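Local structure of rhamnonate dehydratase (Gibberella zeae PH-1, 3FXG) at residues L164-T169 against M179-G184; I365-P370 against F385-N390; S40-P45 against K54-W59. The protein probably catalyses the magnesium-dependent dehydration of L-rhamnonate to its 2-keto-3-deoxy acid, as a member of the enolase superfamily. One frame throughout, in Å; residues are numbered along the deposited sequence.

Contact 1 of 3, residues L164-T169 against M179-G184; sequences LDFYCT and MGFWGG
Phe181 packs tightly against the strand residues Phe166 and Cys168. Cys168 CB sits over one face of the Phe181 ring, 3.5 Å from Phe181 CG, and its sulfur follows over the same face, making a sulfur-aromatic contact: SG lies 4.4 Å from the ring centroid. SG is anti to the backbone N (chi1 -176°), which brings it over the middle of the ring. Phe166 CB meets the ring elsewhere, 3.5 Å from Phe181 CD1. A flat, polarisable aromatic suits this place, since its face receives a thiol while Ala176 of the intervening helix also packs on it.

The backbones are joined by two bonds. Trp182 N donates to Phe166 O at 3.0 Å, and Cys168 N donates to Gly183 O at 2.8 Å. These bonds begin the parallel pairing of strands 163-169 and 184-187, so the contact closes a beta-alpha-beta crossover of the enolase-type barrel, with helix 173-179 as its connection. The helix ends in a Schellman motif at Gly180, whose positive phi suits glycine. Glycine also suits position 183, where a CB would run into the neighbouring Trp182 indole.

On the other side of the strand the packing is close as well. Tyr167 and Trp182 have similar first torsions (69° and 68°) and run side by side in the same direction. Tyr167 CB stands over one face of the indole, 3.7 Å from Trp182 CE2, while the two rings meet only obliquely. Trp182 NE1 is buried without a partner in the model. The loose side is at partly exposed Asp165, which reaches the indole merely with CB, 4.1 Å from Trp182 CD1, and turns its carboxylate to Arg163. Beyond the indole lies His196 of a second subunit.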
ATOM      1  N   LEU A 164     -23.737  25.319 -24.300  1.00 16.20           N
ATOM      2  CA  LEU A 164     -22.374  25.104 -23.824  1.00 18.13           C
ATOM      3  C   LEU A 164     -21.895  26.383 -23.149  1.00 16.48           C
ATOM      4  O   LEU A 164     -21.769  27.418 -23.804  1.00 17.11           O
ATOM      5  CB  LEU A 164     -21.446  24.777 -24.997  1.00 19.79           C
ATOM      6  CG  LEU A 164     -20.586  23.510 -24.921  1.00 25.46           C
ATOM      7  CD1 LEU A 164     -19.579  23.538 -26.067  1.00 24.48           C
ATOM      8  CD2 LEU A 164     -19.858  23.429 -23.586  1.00 24.44           C
ATOM      9  N   ASP A 165     -21.633  26.311 -21.847  1.00 16.62           N
ATOM     10  CA  ASP A 165     -21.161  27.471 -21.095  1.00 17.86           C
ATOM     11  C   ASP A 165     -19.634  27.540 -21.083  1.00 18.21           C
ATOM     12  O   ASP A 165     -18.954  26.525 -20.908  1.00 18.70           O
ATOM     13  CB  ASP A 165     -21.701  27.426 -19.664  1.00 19.61           C
ATOM     14  CG  ASP A 165     -23.210  27.563 -19.614  1.00 24.41           C
ATOM     15  OD1 ASP A 165     -23.733  28.558 -20.161  1.00 24.91           O
ATOM     16  OD2 ASP A 165     -23.875  26.681 -19.033  1.00 27.39           O
ATOM     17  N   PHE A 166     -19.105  28.747 -21.270  1.00 16.28           N
ATOM     18  CA  PHE A 166     -17.664  28.972 -21.318  1.00 15.24           C
ATOM     19  C   PHE A 166     -17.117  29.817 -20.180  1.00 15.47           C
ATOM     20  O   PHE A 166     -17.823  30.636 -19.591  1.00 15.19           O
ATOM     21  CB  PHE A 166     -17.270  29.723 -22.596  1.00 13.76           C
ATOM     22  CG  PHE A 166     -17.458  28.951 -23.869  1.00 14.19           C
ATOM     23  CD1 PHE A 166     -16.371  28.720 -24.709  1.00 13.46           C
ATOM     24  CD2 PHE A 166     -18.718  28.515 -24.267  1.00 14.96           C
ATOM     25  CE1 PHE A 166     -16.540  28.071 -25.932  1.00 17.23           C
ATOM     26  CE2 PHE A 166     -18.896  27.864 -25.487  1.00 13.76           C
ATOM     27  CZ  PHE A 166     -17.805  27.642 -26.322  1.00 15.70           C
ATOM     28  N   TYR A 167     -15.834  29.619 -19.897  1.00 14.07           N
ATOM     29  CA  TYR A 167     -15.131  30.438 -18.926  1.00 14.90           C
ATOM     30  C   TYR A 167     -14.086  31.073 -19.845  1.00 15.38           C
ATOM     31  O   TYR A 167     -13.753  30.509 -20.886  1.00 15.60           O
ATOM     32  CB  TYR A 167     -14.509  29.599 -17.798  1.00 14.75           C
ATOM     33  CG  TYR A 167     -13.354  28.700 -18.169  1.00 16.42           C
ATOM     34  CD1 TYR A 167     -12.054  29.200 -18.259  1.00 14.80           C
ATOM     35  CD2 TYR A 167     -13.549  27.332 -18.365  1.00 14.33           C
ATOM     36  CE1 TYR A 167     -10.977  28.359 -18.524  1.00 15.62           C
ATOM     37  CE2 TYR A 167     -12.479  26.484 -18.631  1.00 16.32           C
ATOM     38  CZ  TYR A 167     -11.197  27.003 -18.707  1.00 16.61           C
ATOM     39  OH  TYR A 167     -10.133  26.164 -18.948  1.00 16.70           O
ATOM     40  N   CYS A 168     -13.589  32.249 -19.495  1.00 15.20           N
ATOM     41  CA  CYS A 168     -12.643  32.926 -20.367  1.00 16.08           C
ATOM     42  C   CYS A 168     -11.223  32.976 -19.824  1.00 15.26           C
ATOM     43  O   CYS A 168     -11.001  33.403 -18.690  1.00 14.80           O
ATOM     44  CB  CYS A 168     -13.143  34.349 -20.638  1.00 16.97           C
ATOM     45  SG  CYS A 168     -12.151  35.294 -21.804  1.00 20.34           S
ATOM     46  N   THR A 169     -10.271  32.535 -20.642  1.00 14.47           N
ATOM     47  CA  THR A 169      -8.861  32.544 -20.259  1.00 15.56           C
ATOM     48  C   THR A 169      -8.210  33.797 -20.832  1.00 14.47           C
ATOM     49  O   THR A 169      -8.207  34.007 -22.046  1.00 15.81           O
ATOM     50  CB  THR A 169      -8.115  31.306 -20.796  1.00 15.12           C
ATOM     51  OG1 THR A 169      -8.753  30.119 -20.309  1.00 15.41           O
ATOM     52  CG2 THR A 169      -6.661  31.317 -20.342  1.00 16.28           C
HETATM   53  N   MSE A 179     -18.681  40.028 -20.373  1.00 20.11           N
HETATM   54  CA  MSE A 179     -19.121  39.376 -21.602  1.00 19.75           C
HETATM   55  C   MSE A 179     -20.045  38.179 -21.407  1.00 18.99           C
HETATM   56  O   MSE A 179     -20.576  37.641 -22.378  1.00 20.19           O
HETATM   57  CB  MSE A 179     -17.912  38.957 -22.438  1.00 22.10           C
HETATM   58  CG  MSE A 179     -17.080  40.128 -22.932  1.00 26.41           C
HETATM   59 SE   MSE A 179     -15.751  39.593 -24.220  1.00 36.74          SE
HETATM   60  CE  MSE A 179     -14.322  39.134 -22.997  1.00 31.50           C
ATOM     61  N   GLY A 180     -20.235  37.755 -20.162  1.00 16.97           N
ATOM     62  CA  GLY A 180     -21.126  36.637 -19.904  1.00 16.09           C
ATOM     63  C   GLY A 180     -20.487  35.299 -19.573  1.00 15.27           C
ATOM     64  O   GLY A 180     -21.200  34.318 -19.346  1.00 14.73           O
ATOM     65  N   PHE A 181     -19.160  35.236 -19.559  1.00 15.48           N
ATOM     66  CA  PHE A 181     -18.474  33.988 -19.221  1.00 14.90           C
ATOM     67  C   PHE A 181     -18.712  33.714 -17.736  1.00 15.89           C
ATOM     68  O   PHE A 181     -18.817  34.654 -16.943  1.00 15.83           O
ATOM     69  CB  PHE A 181     -16.978  34.116 -19.523  1.00 14.00           C
ATOM     70  CG  PHE A 181     -16.666  34.199 -20.992  1.00 13.60           C
ATOM     71  CD1 PHE A 181     -16.530  33.044 -21.754  1.00 14.11           C
ATOM     72  CD2 PHE A 181     -16.551  35.434 -21.624  1.00 12.67           C
ATOM     73  CE1 PHE A 181     -16.283  33.114 -23.126  1.00 12.88           C
ATOM     74  CE2 PHE A 181     -16.305  35.518 -22.994  1.00 14.06           C
ATOM     75  CZ  PHE A 181     -16.173  34.353 -23.748  1.00 14.56           C
ATOM     76  N   TRP A 182     -18.808  32.440 -17.355  1.00 15.13           N
ATOM     77  CA  TRP A 182     -19.068  32.105 -15.958  1.00 15.33           C
ATOM     78  C   TRP A 182     -17.867  32.256 -15.034  1.00 13.55           C
ATOM     79  O   TRP A 182     -18.027  32.350 -13.819  1.00 14.69           O
ATOM     80  CB  TRP A 182     -19.655  30.683 -15.822  1.00 14.16           C
ATOM     81  CG  TRP A 182     -18.731  29.527 -16.152  1.00 15.03           C
ATOM     82  CD1 TRP A 182     -18.657  28.845 -17.336  1.00 14.63           C
ATOM     83  CD2 TRP A 182     -17.780  28.904 -15.274  1.00 16.13           C
ATOM     84  NE1 TRP A 182     -17.723  27.838 -17.248  1.00 15.67           N
ATOM     85  CE2 TRP A 182     -17.169  27.853 -15.996  1.00 15.70           C
ATOM     86  CE3 TRP A 182     -17.383  29.133 -13.948  1.00 16.99           C
ATOM     87  CZ2 TRP A 182     -16.180  27.032 -15.437  1.00 16.63           C
ATOM     88  CZ3 TRP A 182     -16.399  28.314 -13.390  1.00 18.75           C
ATOM     89  CH2 TRP A 182     -15.810  27.277 -14.138  1.00 17.51           C
ATOM     90  N   GLY A 183     -16.671  32.289 -15.612  1.00 14.04           N
ATOM     91  CA  GLY A 183     -15.468  32.434 -14.812  1.00 12.42           C
ATOM     92  C   GLY A 183     -14.303  32.954 -15.635  1.00 12.52           C
ATOM     93  O   GLY A 183     -14.367  32.994 -16.869  1.00 12.57           O
ATOM     94  N   GLY A 184     -13.236  33.357 -14.957  1.00 11.61           N
ATOM     95  CA  GLY A 184     -12.070  33.863 -15.658  1.00 11.56           C
ATOM     96  C   GLY A 184     -10.791  33.191 -15.199  1.00 11.84           C
ATOM     97  O   GLY A 184     -10.558  33.069 -14.001  1.00 12.92           O
TER

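Contact 2 of 3, residues I365-P370 against F385-N390; sequences IDEPIP and FGLTIN
With its CG set between the backbone N and the carbonyl carbon (chi1 50°), Asp366 holds its carboxylate across Thr388, whose own side chain it meets at about a right angle. Leu387 is turned the other way about its first torsion (-65°, CG anti to the carbonyl carbon), which lets CD2 reach the backbone of Glu367, 3.8 Å from Glu367 CA.

Thr388 N donates to Asp366 OD1 at 2.9 Å, on the syn lone pair, in a fairly straight bond (158° at the hydrogen). The hydroxyl of Thr388 lies near OD2 as well, but its modelled place is less certain. Next to this grip, Ile365 N donates to Thr388 O at 3.0 Å, so both backbone polar groups of Thr388 are used by the facing loop. At the other end, one water donates to Asp366 O and to Gly386 O, 2.6 Å from each. Gly386, at positive phi, suits the turn made there. Ile365 adds an apolar touch, its CG2 lying 3.4 Å from Asn390 CB.

The two loops flank strand 374-376, and the second leads into helix 391-394 and on to strand 397-399, where the chain returns to the N-terminal sheet. Asn390, its amide able both to accept and to donate, is the N-cap of that helix: OD1 accepts from Ala392 N and ND2 donates to Asp362 O. Glu367 likewise receives the backbone N-H groups of Val359 and Phe360.

A donor on the syn lone pair of Asp366, with a long, weak ion pair to Lys382, should favour the ionised carboxylate there.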
ATOM      1  N   ILE A 365     -14.393  31.539 -42.269  1.00 20.61           N
ATOM      2  CA  ILE A 365     -15.286  32.694 -42.308  1.00 23.05           C
ATOM      3  C   ILE A 365     -16.499  32.590 -41.385  1.00 23.53           C
ATOM      4  O   ILE A 365     -17.197  33.582 -41.165  1.00 24.76           O
ATOM      5  CB  ILE A 365     -15.819  32.936 -43.737  1.00 24.19           C
ATOM      6  CG1 ILE A 365     -16.674  31.752 -44.179  1.00 25.93           C
ATOM      7  CG2 ILE A 365     -14.665  33.129 -44.704  1.00 25.83           C
ATOM      8  CD1 ILE A 365     -17.199  31.863 -45.600  1.00 29.48           C
ATOM      9  N   ASP A 366     -16.742  31.403 -40.838  1.00 22.00           N
ATOM     10  CA  ASP A 366     -17.911  31.199 -39.988  1.00 21.35           C
ATOM     11  C   ASP A 366     -17.678  30.464 -38.668  1.00 21.54           C
ATOM     12  O   ASP A 366     -18.523  29.677 -38.237  1.00 19.68           O
ATOM     13  CB  ASP A 366     -18.977  30.448 -40.784  1.00 22.55           C
ATOM     14  CG  ASP A 366     -18.427  29.209 -41.461  1.00 24.34           C
ATOM     15  OD1 ASP A 366     -17.266  28.836 -41.174  1.00 22.64           O
ATOM     16  OD2 ASP A 366     -19.155  28.604 -42.277  1.00 25.33           O
ATOM     17  N   GLU A 367     -16.550  30.717 -38.019  1.00 19.66           N
ATOM     18  CA  GLU A 367     -16.273  30.058 -36.751  1.00 19.91           C
ATOM     19  C   GLU A 367     -17.264  30.571 -35.705  1.00 19.07           C
ATOM     20  O   GLU A 367     -17.419  31.778 -35.533  1.00 19.69           O
ATOM     21  CB  GLU A 367     -14.843  30.369 -36.299  1.00 21.28           C
ATOM     22  CG  GLU A 367     -14.368  29.565 -35.096  1.00 23.62           C
ATOM     23  CD  GLU A 367     -13.035  30.058 -34.552  1.00 22.62           C
ATOM     24  OE1 GLU A 367     -12.069  30.178 -35.337  1.00 23.63           O
ATOM     25  OE2 GLU A 367     -12.955  30.323 -33.335  1.00 22.98           O
ATOM     26  N   PRO A 368     -17.974  29.662 -35.016  1.00 17.85           N
ATOM     27  CA  PRO A 368     -18.930  30.101 -33.995  1.00 17.98           C
ATOM     28  C   PRO A 368     -18.141  30.605 -32.786  1.00 17.63           C
ATOM     29  O   PRO A 368     -17.265  29.905 -32.281  1.00 16.51           O
ATOM     30  CB  PRO A 368     -19.722  28.831 -33.698  1.00 17.54           C
ATOM     31  CG  PRO A 368     -18.699  27.752 -33.902  1.00 19.95           C
ATOM     32  CD  PRO A 368     -18.005  28.198 -35.173  1.00 17.97           C
ATOM     33  N   ILE A 369     -18.441  31.815 -32.330  1.00 17.62           N
ATOM     34  CA  ILE A 369     -17.718  32.396 -31.202  1.00 18.09           C
ATOM     35  C   ILE A 369     -18.625  32.743 -30.024  1.00 16.55           C
ATOM     36  O   ILE A 369     -19.707  33.294 -30.203  1.00 17.46           O
ATOM     37  CB  ILE A 369     -16.951  33.658 -31.657  1.00 19.77           C
ATOM     38  CG1 ILE A 369     -15.917  33.268 -32.714  1.00 21.53           C
ATOM     39  CG2 ILE A 369     -16.265  34.322 -30.470  1.00 20.98           C
ATOM     40  CD1 ILE A 369     -15.263  34.448 -33.394  1.00 25.30           C
ATOM     41  N   PRO A 370     -18.185  32.424 -28.795  1.00 15.51           N
ATOM     42  CA  PRO A 370     -18.972  32.703 -27.592  1.00 13.69           C
ATOM     43  C   PRO A 370     -18.907  34.153 -27.122  1.00 14.16           C
ATOM     44  O   PRO A 370     -18.445  34.440 -26.017  1.00 12.33           O
ATOM     45  CB  PRO A 370     -18.383  31.731 -26.576  1.00 14.23           C
ATOM     46  CG  PRO A 370     -16.939  31.757 -26.927  1.00 13.32           C
ATOM     47  CD  PRO A 370     -16.961  31.676 -28.451  1.00 14.67           C
ATOM     48  N   PHE A 385     -17.509  19.754 -38.973  1.00 12.72           N
ATOM     49  CA  PHE A 385     -17.180  20.683 -37.900  1.00 14.19           C
ATOM     50  C   PHE A 385     -17.681  22.089 -38.222  1.00 14.44           C
ATOM     51  O   PHE A 385     -17.419  23.038 -37.485  1.00 14.37           O
ATOM     52  CB  PHE A 385     -15.668  20.686 -37.631  1.00 13.52           C
ATOM     53  CG  PHE A 385     -15.198  19.495 -36.830  1.00 12.94           C
ATOM     54  CD1 PHE A 385     -15.652  19.297 -35.527  1.00 12.90           C
ATOM     55  CD2 PHE A 385     -14.326  18.562 -37.381  1.00 12.64           C
ATOM     56  CE1 PHE A 385     -15.245  18.189 -34.786  1.00 12.38           C
ATOM     57  CE2 PHE A 385     -13.910  17.446 -36.648  1.00 11.25           C
ATOM     58  CZ  PHE A 385     -14.371  17.259 -35.351  1.00 10.22           C
ATOM     59  N   GLY A 386     -18.407  22.201 -39.331  1.00 14.64           N
ATOM     60  CA  GLY A 386     -19.001  23.466 -39.739  1.00 15.68           C
ATOM     61  C   GLY A 386     -18.112  24.651 -40.058  1.00 16.82           C
ATOM     62  O   GLY A 386     -18.583  25.791 -40.058  1.00 17.61           O
ATOM     63  N   LEU A 387     -16.840  24.402 -40.343  1.00 17.26           N
ATOM     64  CA  LEU A 387     -15.920  25.487 -40.661  1.00 18.12           C
ATOM     65  C   LEU A 387     -15.704  25.591 -42.165  1.00 19.71           C
ATOM     66  O   LEU A 387     -15.400  24.602 -42.828  1.00 19.64           O
ATOM     67  CB  LEU A 387     -14.582  25.269 -39.954  1.00 18.07           C
ATOM     68  CG  LEU A 387     -14.633  25.337 -38.427  1.00 17.89           C
ATOM     69  CD1 LEU A 387     -13.313  24.860 -37.845  1.00 19.98           C
ATOM     70  CD2 LEU A 387     -14.933  26.761 -37.987  1.00 20.34           C
ATOM     71  N   THR A 388     -15.868  26.797 -42.697  1.00 20.59           N
ATOM     72  CA  THR A 388     -15.695  27.028 -44.122  1.00 21.30           C
ATOM     73  C   THR A 388     -14.456  27.879 -44.361  1.00 20.14           C
ATOM     74  O   THR A 388     -14.332  28.984 -43.830  1.00 18.93           O
ATOM     75  CB  THR A 388     -16.920  27.741 -44.713  1.00 22.81           C
ATOM     76  OG1 THR A 388     -17.074  29.017 -44.085  1.00 28.85           O
ATOM     77  CG2 THR A 388     -18.172  26.931 -44.463  1.00 22.81           C
ATOM     78  N   ILE A 389     -13.537  27.353 -45.160  1.00 20.89           N
ATOM     79  CA  ILE A 389     -12.298  28.052 -45.456  1.00 20.66           C
ATOM     80  C   ILE A 389     -12.527  29.386 -46.156  1.00 22.11           C
ATOM     81  O   ILE A 389     -13.306  29.489 -47.106  1.00 21.84           O
ATOM     82  CB  ILE A 389     -11.366  27.168 -46.315  1.00 21.35           C
ATOM     83  CG1 ILE A 389     -10.970  25.923 -45.517  1.00 20.23           C
ATOM     84  CG2 ILE A 389     -10.129  27.952 -46.729  1.00 21.97           C
ATOM     85  CD1 ILE A 389     -10.086  24.953 -46.273  1.00 22.43           C
ATOM     86  N   ASN A 390     -11.844  30.410 -45.661  1.00 22.00           N
ATOM     87  CA  ASN A 390     -11.928  31.752 -46.219  1.00 22.84           C
ATOM     88  C   ASN A 390     -11.161  31.763 -47.544  1.00 23.66           C
ATOM     89  O   ASN A 390      -9.955  31.529 -47.569  1.00 22.15           O
ATOM     90  CB  ASN A 390     -11.313  32.743 -45.225  1.00 22.42           C
ATOM     91  CG  ASN A 390     -11.239  34.153 -45.767  1.00 23.24           C
ATOM     92  OD1 ASN A 390     -11.787  34.458 -46.823  1.00 23.54           O
ATOM     93  ND2 ASN A 390     -10.561  35.029 -45.034  1.00 23.77           N
TER
HETATM   94  O   HOH W   1     -19.874  27.480 -38.570  1.00 22.99           O

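Contact 3 of 3, residues S40-P45 against K54-W59; sequences SDISTP and KSRTSW
This is a side-chain and water-mediated contact, without a direct hydrogen bond, between two arms of the long loop that joins helix 36-39 to strand 66-73; Ile42 and Thr44 on one arm face Arg56 and Trp59 on the other. Around Thr44 and Arg56 the backbones are 7.9 Å apart (CA to CA), and side chains fill the gap; at one end Ser40 O and Lys54 O approach to 4.1 Å.

Arg56 takes the middle. Its chain bends at its second and third torsions (chi3 -78°), bringing Arg56 CD to 3.6 Å from Thr44 CG2, the two side chains crossing at a slant. Ile42 extends its longer branch (chi2 178°) so that CD1 sits over one face of the guanidinium, offset toward the rim and 3.7 Å from Arg56 NE. An arginine suits such a place: the flat face tolerates a methyl group while the N-H groups bond at the periphery. Here NE donates to Leu37 O, and Tyr224 makes a cation-pi contact with the group.

In the enolase superfamily, loops of the N-terminal capping domain commonly close over the mouth of the barrel, and this loop is consistent with that role, for the Arg56 side chain comes within about 8 Å of the bound magnesium ion.

Thr44 OG1 lies 3.5 Å from Trp59 NE1, and a water joins the two: the indole N-H donates to it at 2.9 Å, and it lies 3.0 Å from Thr44 OG1. Thr44 OG1 also accepts from Ala46 N. Arg56 O rests over the centre of the Trp59 indole, on one face. The turn that carries Arg56 is shaped by an ST motif, Ser55 OG accepting from Ser58 N at 3.1 Å. Further out, Trp59 O and Ser58 O bond to His96 and Arg99 of a third subunit.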
ATOM      1  N   SER A  40       3.080  39.242 -22.445  1.00 24.88           N
ATOM      2  CA  SER A  40       2.743  39.660 -21.087  1.00 23.96           C
ATOM      3  C   SER A  40       3.567  38.828 -20.110  1.00 22.38           C
ATOM      4  O   SER A  40       4.271  37.907 -20.521  1.00 21.91           O
ATOM      5  CB  SER A  40       1.251  39.457 -20.821  1.00 24.25           C
ATOM      6  OG  SER A  40       0.898  38.090 -20.901  1.00 24.06           O
ATOM      7  N   ASP A  41       3.498  39.154 -18.823  1.00 21.15           N
ATOM      8  CA  ASP A  41       4.250  38.386 -17.835  1.00 21.36           C
ATOM      9  C   ASP A  41       3.570  37.044 -17.613  1.00 18.80           C
ATOM     10  O   ASP A  41       2.488  36.977 -17.032  1.00 19.07           O
ATOM     11  CB  ASP A  41       4.337  39.129 -16.500  1.00 22.51           C
ATOM     12  CG  ASP A  41       5.179  40.386 -16.587  1.00 27.25           C
ATOM     13  OD1 ASP A  41       6.163  40.391 -17.357  1.00 27.63           O
ATOM     14  OD2 ASP A  41       4.864  41.361 -15.869  1.00 29.06           O
ATOM     15  N   ILE A  42       4.208  35.978 -18.082  1.00 17.31           N
ATOM     16  CA  ILE A  42       3.663  34.636 -17.922  1.00 15.31           C
ATOM     17  C   ILE A  42       4.764  33.680 -17.485  1.00 15.10           C
ATOM     18  O   ILE A  42       5.816  33.608 -18.117  1.00 15.41           O
ATOM     19  CB  ILE A  42       3.064  34.113 -19.240  1.00 15.03           C
ATOM     20  CG1 ILE A  42       1.937  35.037 -19.708  1.00 13.11           C
ATOM     21  CG2 ILE A  42       2.537  32.695 -19.045  1.00 14.16           C
ATOM     22  CD1 ILE A  42       1.318  34.621 -21.037  1.00 16.74           C
ATOM     23  N   SER A  43       4.519  32.951 -16.403  1.00 14.10           N
ATOM     24  CA  SER A  43       5.493  31.987 -15.903  1.00 14.63           C
ATOM     25  C   SER A  43       5.487  30.769 -16.828  1.00 14.52           C
ATOM     26  O   SER A  43       4.425  30.221 -17.130  1.00 14.98           O
ATOM     27  CB  SER A  43       5.128  31.566 -14.476  1.00 14.77           C
ATOM     28  OG  SER A  43       6.086  30.667 -13.939  1.00 14.25           O
ATOM     29  N   THR A  44       6.668  30.360 -17.282  1.00 14.24           N
ATOM     30  CA  THR A  44       6.798  29.211 -18.177  1.00 14.70           C
ATOM     31  C   THR A  44       8.003  28.361 -17.760  1.00 14.23           C
ATOM     32  O   THR A  44       8.771  28.751 -16.878  1.00 14.78           O
ATOM     33  CB  THR A  44       7.016  29.656 -19.642  1.00 15.40           C
ATOM     34  OG1 THR A  44       8.384  30.043 -19.824  1.00 15.63           O
ATOM     35  CG2 THR A  44       6.113  30.837 -19.994  1.00 14.57           C
ATOM     36  N   PRO A  45       8.176  27.181 -18.386  1.00 14.80           N
ATOM     37  CA  PRO A  45       9.302  26.298 -18.062  1.00 15.94           C
ATOM     38  C   PRO A  45      10.653  26.951 -18.366  1.00 16.38           C
ATOM     39  O   PRO A  45      11.681  26.543 -17.826  1.00 16.74           O
ATOM     40  CB  PRO A  45       9.055  25.078 -18.949  1.00 15.52           C
ATOM     41  CG  PRO A  45       7.563  25.033 -19.045  1.00 15.96           C
ATOM     42  CD  PRO A  45       7.217  26.491 -19.270  1.00 13.96           C
ATOM     43  N   LYS A  54      10.758  37.307 -20.621  1.00 23.57           N
ATOM     44  CA  LYS A  54       9.861  38.401 -20.994  1.00 25.79           C
ATOM     45  C   LYS A  54       8.955  38.088 -22.186  1.00 25.02           C
ATOM     46  O   LYS A  54       7.867  38.647 -22.314  1.00 25.37           O
ATOM     47  CB  LYS A  54      10.664  39.669 -21.297  1.00 28.85           C
ATOM     48  CG  LYS A  54       9.797  40.911 -21.454  1.00 34.35           C
ATOM     49  CD  LYS A  54      10.612  42.136 -21.851  1.00 38.20           C
ATOM     50  CE  LYS A  54       9.748  43.391 -21.860  1.00 39.58           C
ATOM     51  NZ  LYS A  54       8.549  43.256 -22.741  1.00 41.59           N
ATOM     52  N   SER A  55       9.409  37.196 -23.057  1.00 23.43           N
ATOM     53  CA  SER A  55       8.648  36.824 -24.244  1.00 23.26           C
ATOM     54  C   SER A  55       8.573  35.312 -24.400  1.00 22.23           C
ATOM     55  O   SER A  55       9.575  34.620 -24.226  1.00 21.84           O
ATOM     56  CB  SER A  55       9.313  37.424 -25.486  1.00 23.55           C
ATOM     57  OG  SER A  55       8.901  36.755 -26.665  1.00 27.44           O
ATOM     58  N   ARG A  56       7.395  34.793 -24.732  1.00 19.18           N
ATOM     59  CA  ARG A  56       7.271  33.352 -24.910  1.00 18.62           C
ATOM     60  C   ARG A  56       7.805  32.941 -26.280  1.00 17.42           C
ATOM     61  O   ARG A  56       8.174  31.782 -26.489  1.00 16.63           O
ATOM     62  CB  ARG A  56       5.819  32.896 -24.720  1.00 17.09           C
ATOM     63  CG  ARG A  56       5.342  33.048 -23.275  1.00 19.81           C
ATOM     64  CD  ARG A  56       4.332  31.978 -22.859  1.00 20.55           C
ATOM     65  NE  ARG A  56       2.986  32.231 -23.367  1.00 21.38           N
ATOM     66  CZ  ARG A  56       1.924  31.487 -23.068  1.00 20.94           C
ATOM     67  NH1 ARG A  56       2.049  30.436 -22.267  1.00 21.03           N
ATOM     68  NH2 ARG A  56       0.734  31.799 -23.563  1.00 23.23           N
ATOM     69  N   THR A  57       7.865  33.892 -27.209  1.00 17.59           N
ATOM     70  CA  THR A  57       8.390  33.597 -28.537  1.00 17.51           C
ATOM     71  C   THR A  57       9.915  33.510 -28.480  1.00 17.49           C
ATOM     72  O   THR A  57      10.537  32.835 -29.301  1.00 16.77           O
ATOM     73  CB  THR A  57       7.986  34.674 -29.578  1.00 20.50           C
ATOM     74  OG1 THR A  57       8.412  35.966 -29.131  1.00 21.02           O
ATOM     75  CG2 THR A  57       6.475  34.676 -29.783  1.00 20.35           C
ATOM     76  N   SER A  58      10.514  34.181 -27.497  1.00 15.00           N
ATOM     77  CA  SER A  58      11.966  34.171 -27.351  1.00 16.28           C
ATOM     78  C   SER A  58      12.500  32.741 -27.285  1.00 16.17           C
ATOM     79  O   SER A  58      13.495  32.417 -27.941  1.00 14.40           O
ATOM     80  CB  SER A  58      12.388  34.943 -26.097  1.00 15.81           C
ATOM     81  OG  SER A  58      11.947  34.299 -24.914  1.00 17.68           O
ATOM     82  N   TRP A  59      11.838  31.886 -26.508  1.00 14.68           N
ATOM     83  CA  TRP A  59      12.276  30.499 -26.400  1.00 15.76           C
ATOM     84  C   TRP A  59      11.633  29.570 -27.429  1.00 16.44           C
ATOM     85  O   TRP A  59      11.917  28.372 -27.453  1.00 16.43           O
ATOM     86  CB  TRP A  59      12.075  29.950 -24.974  1.00 15.41           C
ATOM     87  CG  TRP A  59      10.718  30.144 -24.367  1.00 14.13           C
ATOM     88  CD1 TRP A  59      10.326  31.164 -23.547  1.00 14.98           C
ATOM     89  CD2 TRP A  59       9.591  29.266 -24.484  1.00 13.89           C
ATOM     90  NE1 TRP A  59       9.027  30.972 -23.140  1.00 14.04           N
ATOM     91  CE2 TRP A  59       8.550  29.816 -23.701  1.00 14.27           C
ATOM     92  CE3 TRP A  59       9.358  28.069 -25.172  1.00 14.89           C
ATOM     93  CZ2 TRP A  59       7.294  29.210 -23.587  1.00 12.30           C
ATOM     94  CZ3 TRP A  59       8.103  27.461 -25.058  1.00 12.09           C
ATOM     95  CH2 TRP A  59       7.089  28.036 -24.271  1.00 13.73           C
TER
HETATM   96  O   HOH W   2       8.783  32.825 -20.889  1.00 19.45           O

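Contacts 1 and 2 adjoin one another in the barrel domain: their centres are 20 Å apart, yet Phe181 CZ packs 3.2 Å from Pro370 O, and Phe166 CD1 lies 3.8 Å from Pro370 CG. Contact 3 stands apart, its nearest atoms about 8 Å from contact 1 and about 17 Å from contact 2. Contacts 1 and 3 nevertheless approach the same site, the magnesium ion held by Asp222, Glu248 and Glu275. The side chain of Tyr167 comes within about 6 Å of the metal from the barrel wall, and that of Arg56 approaches from the capping loop. Contact 2 joins the loops before and after strand 374-376, which pairs with strand 163-169 of contact 1.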